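Mosquitocidal toxin (PDB 2VSE) kills mosquito larvae, probably by ADP-ribosylating target proteins after its ricin-B-like lectin domains bind glycans on the cell surface. Local coordinates at residues A[208-213]-A[260-265]; A[329-334]-A[348-353]; A[625-630]-A[674-679]; A[700-705]-A[734-739]. All coordinates share one frame; numbering follows the deposited sequence.

Contact 1: residues A[208-213]-A[260-265]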
loop_
_atom_site.group_PDB
_atom_site.type_symbol
_atom_site.label_atom_id
_atom_site.label_comp_id
_atom_site.label_asym_id
_atom_site.label_seq_id
_atom_site.Cartn_x
_atom_site.Cartn_y
_atom_site.Cartn_z
ATOM N N ASP A 208 0.088 -25.886 0.950
ATOM C CA ASP A 208 -0.652 -26.026 2.199
ATOM C C ASP A 208 -2.072 -25.497 2.044
ATOM O O ASP A 208 -2.865 -25.565 2.981
ATOM C CB ASP A 208 0.048 -25.289 3.343
ATOM C CG ASP A 208 1.443 -25.821 3.639
ATOM O OD1 ASP A 208 1.716 -27.030 3.420
ATOM O OD2 ASP A 208 2.274 -25.017 4.113
ATOM N N VAL A 209 -2.386 -24.944 0.875
ATOM C CA VAL A 209 -3.753 -24.523 0.568
ATOM C C VAL A 209 -4.606 -25.776 0.459
ATOM O O VAL A 209 -4.241 -26.748 -0.235
ATOM C CB VAL A 209 -3.866 -23.688 -0.742
ATOM C CG1 VAL A 209 -5.333 -23.415 -1.096
ATOM C CG2 VAL A 209 -3.093 -22.383 -0.630
ATOM N N SER A 210 -5.729 -25.748 1.168
ATOM C CA SER A 210 -6.663 -26.859 1.207
ATOM C C SER A 210 -8.071 -26.410 0.821
ATOM O O SER A 210 -8.401 -25.222 0.844
ATOM C CB SER A 210 -6.680 -27.479 2.611
ATOM O OG SER A 210 -6.776 -26.455 3.600
ATOM N N GLY A 211 -8.901 -27.382 0.470
ATOM C CA GLY A 211 -10.292 -27.132 0.132
ATOM C C GLY A 211 -10.969 -28.465 -0.084
ATOM O O GLY A 211 -10.395 -29.504 0.243
ATOM N N PRO A 212 -12.183 -28.454 -0.651
ATOM C CA PRO A 212 -12.865 -29.729 -0.841
ATOM C C PRO A 212 -12.205 -30.576 -1.920
ATOM O O PRO A 212 -11.622 -30.048 -2.871
ATOM C CB PRO A 212 -14.281 -29.320 -1.265
ATOM C CG PRO A 212 -14.377 -27.835 -0.969
ATOM C CD PRO A 212 -12.988 -27.326 -1.141
ATOM N N SER A 213 -12.298 -31.886 -1.731
ATOM C CA SER A 213 -11.860 -32.895 -2.686
ATOM C C SER A 213 -12.529 -32.713 -4.040
ATOM O O SER A 213 -13.623 -32.132 -4.128
ATOM C CB SER A 213 -12.236 -34.273 -2.136
ATOM O OG SER A 213 -13.504 -34.205 -1.485
ATOM N N LEU A 260 -16.146 -27.178 7.700
ATOM C CA LEU A 260 -16.030 -26.996 6.268
ATOM C C LEU A 260 -15.303 -28.179 5.667
ATOM O O LEU A 260 -14.429 -28.764 6.305
ATOM C CB LEU A 260 -15.278 -25.706 5.962
ATOM C CG LEU A 260 -16.062 -24.476 5.487
ATOM C CD1 LEU A 260 -17.239 -24.143 6.400
ATOM C CD2 LEU A 260 -15.127 -23.283 5.342
ATOM N N ASN A 261 -15.680 -28.521 4.440
ATOM C CA ASN A 261 -15.041 -29.594 3.689
ATOM C C ASN A 261 -13.654 -29.158 3.217
ATOM O O ASN A 261 -13.538 -28.281 2.358
ATOM C CB ASN A 261 -15.921 -29.973 2.497
ATOM C CG ASN A 261 -15.450 -31.221 1.791
ATOM O OD1 ASN A 261 -14.367 -31.739 2.061
ATOM N ND2 ASN A 261 -16.268 -31.709 0.868
ATOM N N ASN A 262 -12.614 -29.777 3.779
ATOM C CA ASN A 262 -11.231 -29.335 3.573
ATOM C C ASN A 262 -10.211 -30.488 3.509
ATOM O O ASN A 262 -10.568 -31.650 3.292
ATOM C CB ASN A 262 -10.824 -28.334 4.677
ATOM C CG ASN A 262 -11.051 -26.857 4.289
ATOM O OD1 ASN A 262 -11.800 -26.527 3.363
ATOM N ND2 ASN A 262 -10.398 -25.966 5.022
ATOM N N ASN A 263 -8.934 -30.125 3.668
ATOM C CA ASN A 263 -7.799 -31.055 3.806
ATOM C C ASN A 263 -7.924 -32.287 2.900
ATOM O O ASN A 263 -7.903 -33.450 3.370
ATOM C CB ASN A 263 -7.611 -31.445 5.290
ATOM C CG ASN A 263 -7.647 -30.228 6.246
ATOM O OD1 ASN A 263 -8.085 -30.346 7.397
ATOM N ND2 ASN A 263 -7.193 -29.057 5.764
ATOM N N SER A 264 -8.057 -32.035 1.596
ATOM C CA SER A 264 -8.481 -33.109 0.686
ATOM C C SER A 264 -7.460 -33.490 -0.375
ATOM O O SER A 264 -7.747 -34.261 -1.300
ATOM C CB SER A 264 -9.846 -32.793 0.071
ATOM O OG SER A 264 -10.879 -33.511 0.742
ATOM N N LEU A 265 -6.255 -32.970 -0.223
ATOM C CA LEU A 265 -5.175 -33.348 -1.108
ATOM C C LEU A 265 -3.940 -33.679 -0.277
ATOM O O LEU A 265 -3.660 -34.860 -0.014
ATOM C CB LEU A 265 -4.916 -32.248 -2.181
ATOM C CG LEU A 265 -5.952 -32.126 -3.330
ATOM C CD1 LEU A 265 -5.415 -31.372 -4.535
ATOM C CD2 LEU A 265 -6.523 -33.519 -3.791
#

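Contact 2: residues A[329-334]-A[348-353]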
loop_
_atom_site.group_PDB
_atom_site.type_symbol
_atom_site.label_atom_id
_atom_site.label_comp_id
_atom_site.label_asym_id
_atom_site.label_seq_id
_atom_site.Cartn_x
_atom_site.Cartn_y
_atom_site.Cartn_z
ATOM N N THR A 329 12.239 -33.865 -21.562
ATOM C CA THR A 329 12.275 -35.322 -21.759
ATOM C C THR A 329 13.153 -36.056 -20.737
ATOM O O THR A 329 13.254 -37.285 -20.774
ATOM C CB THR A 329 12.780 -35.740 -23.178
ATOM O OG1 THR A 329 14.050 -35.137 -23.431
ATOM C CG2 THR A 329 11.795 -35.355 -24.270
ATOM N N LEU A 330 13.805 -35.323 -19.843
ATOM C CA LEU A 330 14.677 -35.958 -18.861
ATOM C C LEU A 330 14.091 -35.891 -17.460
ATOM O O LEU A 330 13.765 -34.820 -16.969
ATOM C CB LEU A 330 16.081 -35.348 -18.878
ATOM C CG LEU A 330 17.000 -35.706 -20.049
ATOM C CD1 LEU A 330 18.350 -35.035 -19.874
ATOM C CD2 LEU A 330 17.175 -37.214 -20.177
ATOM N N LEU A 331 13.972 -37.053 -16.823
ATOM C CA LEU A 331 13.352 -37.167 -15.504
ATOM C C LEU A 331 14.399 -37.428 -14.425
ATOM O O LEU A 331 15.352 -38.189 -14.633
ATOM C CB LEU A 331 12.306 -38.298 -15.495
ATOM C CG LEU A 331 11.019 -38.171 -16.332
ATOM C CD1 LEU A 331 11.269 -38.152 -17.845
ATOM C CD2 LEU A 331 10.035 -39.275 -15.969
ATOM N N LEU A 332 14.215 -36.789 -13.276
ATOM C CA LEU A 332 15.051 -37.028 -12.105
ATOM C C LEU A 332 14.923 -38.498 -11.716
ATOM O O LEU A 332 13.851 -38.939 -11.298
ATOM C CB LEU A 332 14.608 -36.122 -10.964
ATOM C CG LEU A 332 15.566 -35.967 -9.791
ATOM C CD1 LEU A 332 15.449 -34.584 -9.189
ATOM C CD2 LEU A 332 15.284 -37.029 -8.745
ATOM N N SER A 333 16.022 -39.242 -11.868
ATOM C CA SER A 333 16.009 -40.703 -11.816
ATOM C C SER A 333 17.111 -41.292 -10.936
ATOM O O SER A 333 18.205 -40.722 -10.831
ATOM C CB SER A 333 16.181 -41.270 -13.229
ATOM O OG SER A 333 15.096 -40.949 -14.076
ATOM N N TRP A 334 16.811 -42.440 -10.319
ATOM C CA TRP A 334 17.822 -43.316 -9.731
ATOM C C TRP A 334 17.772 -44.650 -10.455
ATOM O O TRP A 334 16.762 -45.352 -10.405
ATOM C CB TRP A 334 17.593 -43.513 -8.223
ATOM C CG TRP A 334 18.493 -44.563 -7.604
ATOM C CD1 TRP A 334 19.860 -44.580 -7.621
ATOM C CD2 TRP A 334 18.089 -45.749 -6.895
ATOM N NE1 TRP A 334 20.332 -45.696 -6.971
ATOM C CE2 TRP A 334 19.269 -46.432 -6.517
ATOM C CE3 TRP A 334 16.846 -46.300 -6.546
ATOM C CZ2 TRP A 334 19.245 -47.648 -5.797
ATOM C CZ3 TRP A 334 16.821 -47.507 -5.825
ATOM C CH2 TRP A 334 18.016 -48.165 -5.464
ATOM N N TYR A 348 17.183 -39.340 -16.877
ATOM C CA TYR A 348 16.899 -40.285 -17.968
ATOM C C TYR A 348 15.526 -40.029 -18.589
ATOM O O TYR A 348 14.657 -39.407 -17.953
ATOM C CB TYR A 348 16.959 -41.724 -17.463
ATOM C CG TYR A 348 18.349 -42.263 -17.203
ATOM C CD1 TYR A 348 19.202 -42.579 -18.255
ATOM C CD2 TYR A 348 18.801 -42.477 -15.896
ATOM C CE1 TYR A 348 20.474 -43.081 -18.017
ATOM C CE2 TYR A 348 20.073 -42.977 -15.644
ATOM C CZ TYR A 348 20.906 -43.274 -16.709
ATOM O OH TYR A 348 22.167 -43.784 -16.475
ATOM N N THR A 349 15.337 -40.479 -19.826
ATOM C CA THR A 349 14.027 -40.430 -20.469
ATOM C C THR A 349 13.038 -41.352 -19.744
ATOM O O THR A 349 13.454 -42.295 -19.066
ATOM C CB THR A 349 14.086 -40.824 -21.980
ATOM O OG1 THR A 349 14.988 -41.928 -22.176
ATOM C CG2 THR A 349 14.525 -39.648 -22.840
ATOM N N GLU A 350 11.741 -41.065 -19.880
ATOM C CA GLU A 350 10.652 -41.929 -19.397
ATOM C C GLU A 350 10.847 -43.403 -19.805
ATOM O O GLU A 350 10.768 -43.751 -20.989
ATOM C CB GLU A 350 9.329 -41.426 -19.977
ATOM C CG GLU A 350 8.070 -42.068 -19.413
ATOM C CD GLU A 350 7.366 -41.170 -18.418
ATOM O OE1 GLU A 350 7.364 -39.933 -18.613
ATOM O OE2 GLU A 350 6.802 -41.705 -17.445
ATOM N N SER A 351 11.084 -44.257 -18.812
ATOM C CA SER A 351 11.353 -45.681 -19.048
ATOM C C SER A 351 10.158 -46.578 -18.718
ATOM O O SER A 351 10.013 -47.652 -19.285
ATOM C CB SER A 351 12.583 -46.130 -18.255
ATOM O OG SER A 351 12.339 -46.106 -16.858
ATOM N N GLY A 352 9.309 -46.128 -17.802
ATOM C CA GLY A 352 8.150 -46.898 -17.365
ATOM C C GLY A 352 8.328 -47.395 -15.947
ATOM O O GLY A 352 7.364 -47.807 -15.311
ATOM N N SER A 353 9.571 -47.335 -15.466
ATOM C CA SER A 353 9.990 -47.893 -14.182
ATOM C C SER A 353 9.585 -47.043 -12.990
ATOM O O SER A 353 9.463 -45.827 -13.106
ATOM C CB SER A 353 11.510 -48.029 -14.174
ATOM O OG SER A 353 11.989 -48.399 -12.891
HETATM O O HOH W 1 11.285 -38.812 -21.635
#

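Contact 3: residues A[625-630]-A[674-679]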
loop_
_atom_site.group_PDB
_atom_site.type_symbol
_atom_site.label_atom_id
_atom_site.label_comp_id
_atom_site.label_asym_id
_atom_site.label_seq_id
_atom_site.Cartn_x
_atom_site.Cartn_y
_atom_site.Cartn_z
ATOM N N HIS A 625 16.077 35.212 -13.440
ATOM C CA HIS A 625 16.533 36.447 -12.809
ATOM C C HIS A 625 16.808 36.248 -11.320
ATOM O O HIS A 625 17.920 36.481 -10.847
ATOM C CB HIS A 625 15.505 37.562 -13.009
ATOM C CG HIS A 625 15.354 37.996 -14.433
ATOM N ND1 HIS A 625 14.153 37.937 -15.108
ATOM C CD2 HIS A 625 16.255 38.498 -15.312
ATOM C CE1 HIS A 625 14.321 38.383 -16.340
ATOM N NE2 HIS A 625 15.586 38.730 -16.490
ATOM N N SER A 626 15.790 35.802 -10.588
ATOM C CA SER A 626 15.816 35.853 -9.129
ATOM C C SER A 626 15.029 34.713 -8.484
ATOM O O SER A 626 14.520 33.827 -9.169
ATOM C CB SER A 626 15.291 37.202 -8.632
ATOM O OG SER A 626 15.073 37.180 -7.232
ATOM N N ASP A 627 14.938 34.749 -7.157
ATOM C CA ASP A 627 14.256 33.709 -6.382
ATOM C C ASP A 627 12.765 34.001 -6.220
ATOM O O ASP A 627 12.081 33.341 -5.429
ATOM C CB ASP A 627 14.889 33.590 -4.992
ATOM C CG ASP A 627 15.003 34.995 -4.268
ATOM O OD1 ASP A 627 14.397 35.999 -4.685
ATOM O OD2 ASP A 627 15.612 35.048 -3.179
ATOM N N LYS A 628 12.271 34.984 -6.968
ATOM C CA LYS A 628 10.894 35.461 -6.843
ATOM C C LYS A 628 9.853 34.425 -7.246
ATOM O O LYS A 628 9.993 33.749 -8.269
ATOM C CB LYS A 628 10.698 36.718 -7.693
ATOM C CG LYS A 628 9.449 37.520 -7.345
ATOM C CD LYS A 628 8.758 38.066 -8.590
ATOM C CE LYS A 628 9.281 39.420 -9.031
ATOM N NZ LYS A 628 8.548 39.857 -10.262
ATOM N N ILE A 629 8.814 34.306 -6.422
ATOM C CA ILE A 629 7.598 33.566 -6.763
ATOM C C ILE A 629 6.508 34.586 -7.078
ATOM O O ILE A 629 6.277 35.529 -6.296
ATOM C CB ILE A 629 7.144 32.640 -5.616
ATOM C CG1 ILE A 629 8.251 31.647 -5.230
ATOM C CG2 ILE A 629 5.864 31.894 -5.988
ATOM C CD1 ILE A 629 8.722 30.756 -6.362
ATOM N N PHE A 630 5.854 34.419 -8.229
ATOM C CA PHE A 630 4.889 35.415 -8.718
ATOM C C PHE A 630 3.932 34.877 -9.775
ATOM O O PHE A 630 4.160 33.814 -10.359
ATOM C CB PHE A 630 5.612 36.670 -9.246
ATOM C CG PHE A 630 6.240 36.501 -10.615
ATOM C CD1 PHE A 630 5.837 37.305 -11.679
ATOM C CD2 PHE A 630 7.236 35.546 -10.839
ATOM C CE1 PHE A 630 6.412 37.163 -12.943
ATOM C CE2 PHE A 630 7.817 35.396 -12.102
ATOM C CZ PHE A 630 7.403 36.206 -13.152
ATOM N N PRO A 674 6.617 37.643 0.926
ATOM C CA PRO A 674 6.633 36.953 -0.362
ATOM C C PRO A 674 7.167 35.534 -0.275
ATOM O O PRO A 674 8.086 35.263 0.507
ATOM C CB PRO A 674 7.574 37.822 -1.211
ATOM C CG PRO A 674 8.431 38.537 -0.223
ATOM C CD PRO A 674 7.517 38.813 0.931
ATOM N N LEU A 675 6.566 34.640 -1.064
ATOM C CA LEU A 675 7.112 33.312 -1.315
ATOM C C LEU A 675 8.436 33.460 -2.057
ATOM O O LEU A 675 8.632 34.413 -2.819
ATOM C CB LEU A 675 6.151 32.467 -2.156
ATOM C CG LEU A 675 4.641 32.336 -1.900
ATOM C CD1 LEU A 675 4.120 31.068 -2.586
ATOM C CD2 LEU A 675 4.259 32.321 -0.428
ATOM N N LYS A 676 9.346 32.523 -1.818
ATOM C CA LYS A 676 10.666 32.566 -2.413
ATOM C C LYS A 676 11.028 31.168 -2.854
ATOM O O LYS A 676 10.681 30.196 -2.177
ATOM C CB LYS A 676 11.696 33.094 -1.409
ATOM C CG LYS A 676 11.550 34.577 -1.055
ATOM C CD LYS A 676 12.011 35.488 -2.221
ATOM C CE LYS A 676 11.953 36.970 -1.722
ATOM N NZ LYS A 676 12.933 37.800 -2.536
ATOM N N ALA A 677 11.699 31.074 -4.002
ATOM C CA ALA A 677 12.215 29.808 -4.490
ATOM C C ALA A 677 13.492 29.520 -3.726
ATOM O O ALA A 677 14.324 30.411 -3.544
ATOM C CB ALA A 677 12.480 29.882 -5.977
ATOM N N GLN A 678 13.638 28.287 -3.253
ATOM C CA GLN A 678 14.798 27.926 -2.442
ATOM C C GLN A 678 15.184 26.462 -2.608
ATOM O O GLN A 678 14.352 25.636 -2.979
ATOM C CB GLN A 678 14.554 28.275 -0.964
ATOM C CG GLN A 678 13.077 28.298 -0.546
ATOM C CD GLN A 678 12.866 28.361 0.962
ATOM O OE1 GLN A 678 13.816 28.385 1.742
ATOM N NE2 GLN A 678 11.614 28.375 1.372
ATOM N N ASP A 679 16.454 26.154 -2.349
ATOM C CA ASP A 679 16.934 24.777 -2.309
ATOM C C ASP A 679 16.172 23.970 -1.248
ATOM O O ASP A 679 15.942 24.450 -0.132
ATOM C CB ASP A 679 18.446 24.748 -2.038
ATOM C CG ASP A 679 19.265 25.477 -3.117
ATOM O OD1 ASP A 679 18.861 25.486 -4.301
ATOM O OD2 ASP A 679 20.333 26.037 -2.777
#

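Contact 4: residues A[700-705]-A[734-739]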
loop_
_atom_site.group_PDB
_atom_site.type_symbol
_atom_site.label_atom_id
_atom_site.label_comp_id
_atom_site.label_asym_id
_atom_site.label_seq_id
_atom_site.Cartn_x
_atom_site.Cartn_y
_atom_site.Cartn_z
ATOM N N THR A 700 -21.859 16.007 6.771
ATOM C CA THR A 700 -23.301 15.952 6.584
ATOM C C THR A 700 -23.958 15.317 7.805
ATOM O O THR A 700 -23.369 14.455 8.451
ATOM C CB THR A 700 -23.677 15.162 5.330
ATOM O OG1 THR A 700 -23.150 13.832 5.427
ATOM C CG2 THR A 700 -23.110 15.831 4.075
ATOM N N GLY A 701 -25.171 15.758 8.120
ATOM C CA GLY A 701 -25.940 15.199 9.213
ATOM C C GLY A 701 -25.746 15.893 10.545
ATOM O O GLY A 701 -25.436 17.087 10.611
ATOM N N TYR A 702 -25.911 15.118 11.609
ATOM C CA TYR A 702 -26.025 15.668 12.942
ATOM C C TYR A 702 -24.809 15.351 13.793
ATOM O O TYR A 702 -24.244 14.261 13.698
ATOM C CB TYR A 702 -27.291 15.113 13.592
ATOM C CG TYR A 702 -28.568 15.588 12.938
ATOM C CD1 TYR A 702 -29.211 16.743 13.392
ATOM C CD2 TYR A 702 -29.143 14.878 11.874
ATOM C CE1 TYR A 702 -30.386 17.192 12.807
ATOM C CE2 TYR A 702 -30.325 15.320 11.286
ATOM C CZ TYR A 702 -30.935 16.483 11.764
ATOM O OH TYR A 702 -32.096 16.946 11.195
ATOM N N PHE A 703 -24.423 16.303 14.629
ATOM C CA PHE A 703 -23.181 16.202 15.376
ATOM C C PHE A 703 -23.333 16.835 16.750
ATOM O O PHE A 703 -24.058 17.817 16.899
ATOM C CB PHE A 703 -22.035 16.893 14.614
ATOM C CG PHE A 703 -21.740 16.296 13.255
ATOM C CD1 PHE A 703 -20.820 15.257 13.117
ATOM C CD2 PHE A 703 -22.360 16.784 12.107
ATOM C CE1 PHE A 703 -20.526 14.714 11.861
ATOM C CE2 PHE A 703 -22.076 16.242 10.863
ATOM C CZ PHE A 703 -21.159 15.205 10.743
ATOM N N ASN A 704 -22.681 16.242 17.745
ATOM C CA ASN A 704 -22.346 16.942 18.966
ATOM C C ASN A 704 -21.015 17.617 18.685
ATOM O O ASN A 704 -20.101 16.991 18.126
ATOM C CB ASN A 704 -22.187 15.969 20.126
ATOM C CG ASN A 704 -23.460 15.200 20.444
ATOM O OD1 ASN A 704 -23.383 14.075 20.902
ATOM N ND2 ASN A 704 -24.626 15.805 20.224
ATOM N N ILE A 705 -20.914 18.902 18.999
ATOM C CA ILE A 705 -19.692 19.620 18.748
ATOM C C ILE A 705 -18.990 19.744 20.080
ATOM O O ILE A 705 -19.378 20.563 20.929
ATOM C CB ILE A 705 -19.961 20.973 18.095
ATOM C CG1 ILE A 705 -20.739 20.770 16.784
ATOM C CG2 ILE A 705 -18.655 21.653 17.811
ATOM C CD1 ILE A 705 -21.353 22.051 16.193
ATOM N N ASN A 734 -31.138 20.144 21.905
ATOM C CA ASN A 734 -30.338 21.382 21.829
ATOM C C ASN A 734 -28.812 21.202 21.730
ATOM O O ASN A 734 -28.066 22.178 21.740
ATOM C CB ASN A 734 -30.672 22.309 23.009
ATOM C CG ASN A 734 -32.013 23.001 22.848
ATOM O OD1 ASN A 734 -32.904 22.501 22.146
ATOM N ND2 ASN A 734 -32.177 24.142 23.515
ATOM N N GLN A 735 -28.351 19.962 21.624
ATOM C CA GLN A 735 -26.925 19.675 21.564
ATOM C C GLN A 735 -26.610 18.907 20.283
ATOM O O GLN A 735 -25.474 18.477 20.030
ATOM C CB GLN A 735 -26.515 18.857 22.785
ATOM C CG GLN A 735 -26.490 19.671 24.067
ATOM C CD GLN A 735 -26.098 18.861 25.282
ATOM O OE1 GLN A 735 -26.506 17.697 25.439
ATOM N NE2 GLN A 735 -25.300 19.461 26.149
ATOM N N SER A 736 -27.634 18.721 19.469
ATOM C CA SER A 736 -27.458 17.971 18.250
ATOM C C SER A 736 -27.634 18.878 17.046
ATOM O O SER A 736 -28.764 19.157 16.618
ATOM C CB SER A 736 -28.429 16.779 18.199
ATOM O OG SER A 736 -28.191 16.026 17.034
ATOM N N TRP A 737 -26.511 19.310 16.495
ATOM C CA TRP A 737 -26.500 20.314 15.430
ATOM C C TRP A 737 -26.417 19.711 14.044
ATOM O O TRP A 737 -25.581 18.840 13.780
ATOM C CB TRP A 737 -25.300 21.234 15.617
ATOM C CG TRP A 737 -25.325 21.953 16.890
ATOM C CD1 TRP A 737 -24.811 21.531 18.088
ATOM C CD2 TRP A 737 -25.911 23.233 17.129
ATOM N NE1 TRP A 737 -25.034 22.480 19.059
ATOM C CE2 TRP A 737 -25.706 23.538 18.495
ATOM C CE3 TRP A 737 -26.578 24.162 16.319
ATOM C CZ2 TRP A 737 -26.141 24.743 19.067
ATOM C CZ3 TRP A 737 -27.019 25.358 16.898
ATOM C CH2 TRP A 737 -26.802 25.626 18.253
ATOM N N LYS A 738 -27.277 20.184 13.154
ATOM C CA LYS A 738 -27.219 19.802 11.751
ATOM C C LYS A 738 -26.161 20.651 11.060
ATOM O O LYS A 738 -26.102 21.865 11.252
ATOM C CB LYS A 738 -28.579 20.014 11.093
ATOM C CG LYS A 738 -28.687 19.638 9.621
ATOM C CD LYS A 738 -28.728 18.127 9.405
ATOM C CE LYS A 738 -29.439 17.774 8.104
ATOM N NZ LYS A 738 -29.104 18.796 7.074
ATOM N N LEU A 739 -25.310 20.012 10.269
ATOM C CA LEU A 739 -24.360 20.748 9.463
ATOM C C LEU A 739 -24.805 20.778 8.019
ATOM O O LEU A 739 -24.855 19.754 7.339
ATOM C CB LEU A 739 -22.941 20.218 9.639
ATOM C CG LEU A 739 -22.117 21.012 10.673
ATOM C CD1 LEU A 739 -22.627 20.815 12.092
ATOM C CD2 LEU A 739 -20.642 20.647 10.600
HETATM O O HOH W 2 -23.131 19.719 20.481
#

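Contact 1: residues A[208-213]-A[260-265]
Gly211 O is met by Asn262 CA and Ser264 CB of 260-265. Asn262 CA makes a CA-H...O contact to it at 3.4 Å, and Ser264 CB lies 3.3 Å from the same oxygen. This is a surface contact between two loops. The loop with 208-213 leads from strand 190-196 to strand 217-219 in the mixed sheet of the ADP-ribosyltransferase part. The loop with 260-265 leads on to strand 271-277, the first strand of a lectin sheet. The touching parts run at 91° to each other, and they pack without a clear hydrogen bond between them.

Pro212 lies against Asn261. The CG of Pro212 is 3.5 Å from Asn261 O, and its CB faces the Asn261 amide. Asn261 CG is anti to the backbone N (chi1 -171°), which brings that amide alongside the proline. Behind the contact, Pro212 rests on Ile191 and Ile194, and Tyr184 OH bonds to Ser210 O. Asp208 forms a salt bridge with Lys362 on strand 358-362, a further link toward the lectin.

At the far end the two serines meet, with Ser213 CB 3.3 Å from Ser264 OG. That hydroxyl is held from its own loop. Ser264 OG donates to Asn262 O at 3.2 Å, from 44° above the carbonyl plane.

Contact 2: residues A[329-334]-A[348-353]
Leu331 and Tyr348 are joined by two backbone hydrogen bonds. Leu331 N donates to Tyr348 O at 2.7 Å, in a nearly straight bond (170°). Tyr348 N returns the bond to Leu331 O at 3.1 Å. The residues form an antiparallel hydrogen-bonded pair between strands 331-333 and 346-348 of a ricin-type beta-trefoil lectin. Past the pair the chains part, and a water takes over. It donates to Thr329 O and accepts from Glu350 N. Thr349 CA adds a CA-H...O contact to Thr329 O at 3.3 Å, with an angle of 164° at the hydrogen.

The Ser333 hydroxyl serves the backbone. Ser333 OG donates to Leu331 O at 2.8 Å, from 60° above the carbonyl plane, and this oxygen therefore has two donors. Gln356 bonds through NE2 to Ser333 OG and Thr349 O, and through OE1 to Ser351 N. Gln356 and Trp358 make up a QxW motif, the signature of ricin-type trefoils, and Trp358 NE1 bonds to Leu332 O.

The rest is van der Waals packing. The methyls of Leu331 touch polar atoms of Glu350, CD1 at 3.6 Å from Glu350 N and CD2 at 3.8 Å from Glu350 OE1. The carboxylate itself is bound by Lys321 and Tyr323. Leu330 CD2 lies 3.6 Å from Tyr348 C. Ser333 CB meets the edge of the Tyr348 ring, near its plane, at CD2.

The hydrogen bonds that cross directly are thus all backbone to backbone, with side-chain packing beside them. A water and the QxW glutamine extend the contact where 348-353 leaves the sheet.

Contact 3: residues A[625-630]-A[674-679]
Asp627 and Lys676 reach for each other across the outer side of the contact, their side chains crossing at a slant. Asp627 CG sits between its backbone N and carbonyl carbon (chi1 51°), and the carboxylate leans over the lysine chain. Lys676 is bent at chi2, which lays its CD against the carboxylate, 3.5 Å from Asp627 OD1. NZ then forms a salt bridge to Asp627 OD1 at 3.2 Å. It comes to the syn side of that oxygen, 32° out of the carboxylate plane. The bent chain makes both a charge contact and a methylene contact.

Beside the salt bridge the backbones join at one point. Ala677 N donates to Asp627 O at 2.7 Å, in the carbonyl plane and almost straight at 178°.

Ile629 points into the other segment and divides its two branches. Its CB is 3.6 Å from Leu675 CB. CG2 goes on to Leu675 CD1 at 3.9 Å. The other branch runs through CG1 over the backbone between Leu675 and Ala677, and CD1 ends 3.9 Å from Ala677 CB. Leu619, Trp621 and Phe663 also touch Ile629, so its side chain is buried among several strands.

Strands 618-621 and 629-632 form one hairpin, and strands 661-664 and 673-679 another. The contact ties the two together by a single bridge and a shared apolar layer. Their packing is consistent with the hairpin cap of a beta-trefoil, in a region that partly matches the botulinum HA-17 family.

Contact 4: residues A[700-705]-A[734-739]
This is an antiparallel strand contact in a ricin B lectin beta-trefoil, between strands 701-707 and 737-742. Phe703 and Trp737 are a hydrogen-bonded pair. Phe703 N donates to Trp737 O and Trp737 N donates to Phe703 O, each at 2.9 Å. Leu739 N also bonds to Gly701 O, with an angle of 166°. The next pair, Tyr702 with Lys738, is non-hydrogen-bonded.

On the face with Tyr702 and Lys738, the lysine chain lies over the phenol ring. Lys738 CD is 3.8 Å from the ring centroid of Tyr702, only 16° off the normal, which makes a CH-pi contact. Lys738 CG is anti to the backbone N (chi1 -179°), and a bend at chi2 turns the chain across the ring. NZ stands farther above the ring, and any cation-pi attraction is at most weak.

The face with Phe703 and Trp737 is apolar. Phe703 CD2 touches Leu739 CD1 at 4.0 Å. Ile705 CD1 meets Trp737 CD1 at the same distance, the two side chains crossing at about a right angle.

Gln735 and Trp737 form a QxW motif. Gln735 O is gripped twice. Asn704 ND2 donates to it at 2.8 Å from above the carbonyl plane, and a water donates to it while accepting from Ile705 N. The Gln735 amide bonds to Asp728, Thr716 and Ile730, and Trp737 NE1 to Ile715 O.

Strand 830-834 flanks 701-707, strand 747-752 flanks 737-742, and strand 713-717 touches Asn704, Ile705, Gln735 and Trp737.

The four contacts follow one another along the chain, and none nests in or crosses another. Contact 1 comes first and closes a loop of 46 residues, where the ADP-ribosyltransferase part gives way to the first lectin. Contact 2 closes a hairpin loop within that lectin, its centre 31 Å from that of contact 1. Contact 3 lies on the other side of the chain's centre and closes a loop of 43 residues in the HA-17-like trefoil. Contact 4 closes 28 residues in the last lectin, its nearest atoms about 30 Å from contact 3. Contacts 2 to 4 each work within one trefoil, while contact 1 lies at a junction between fold types.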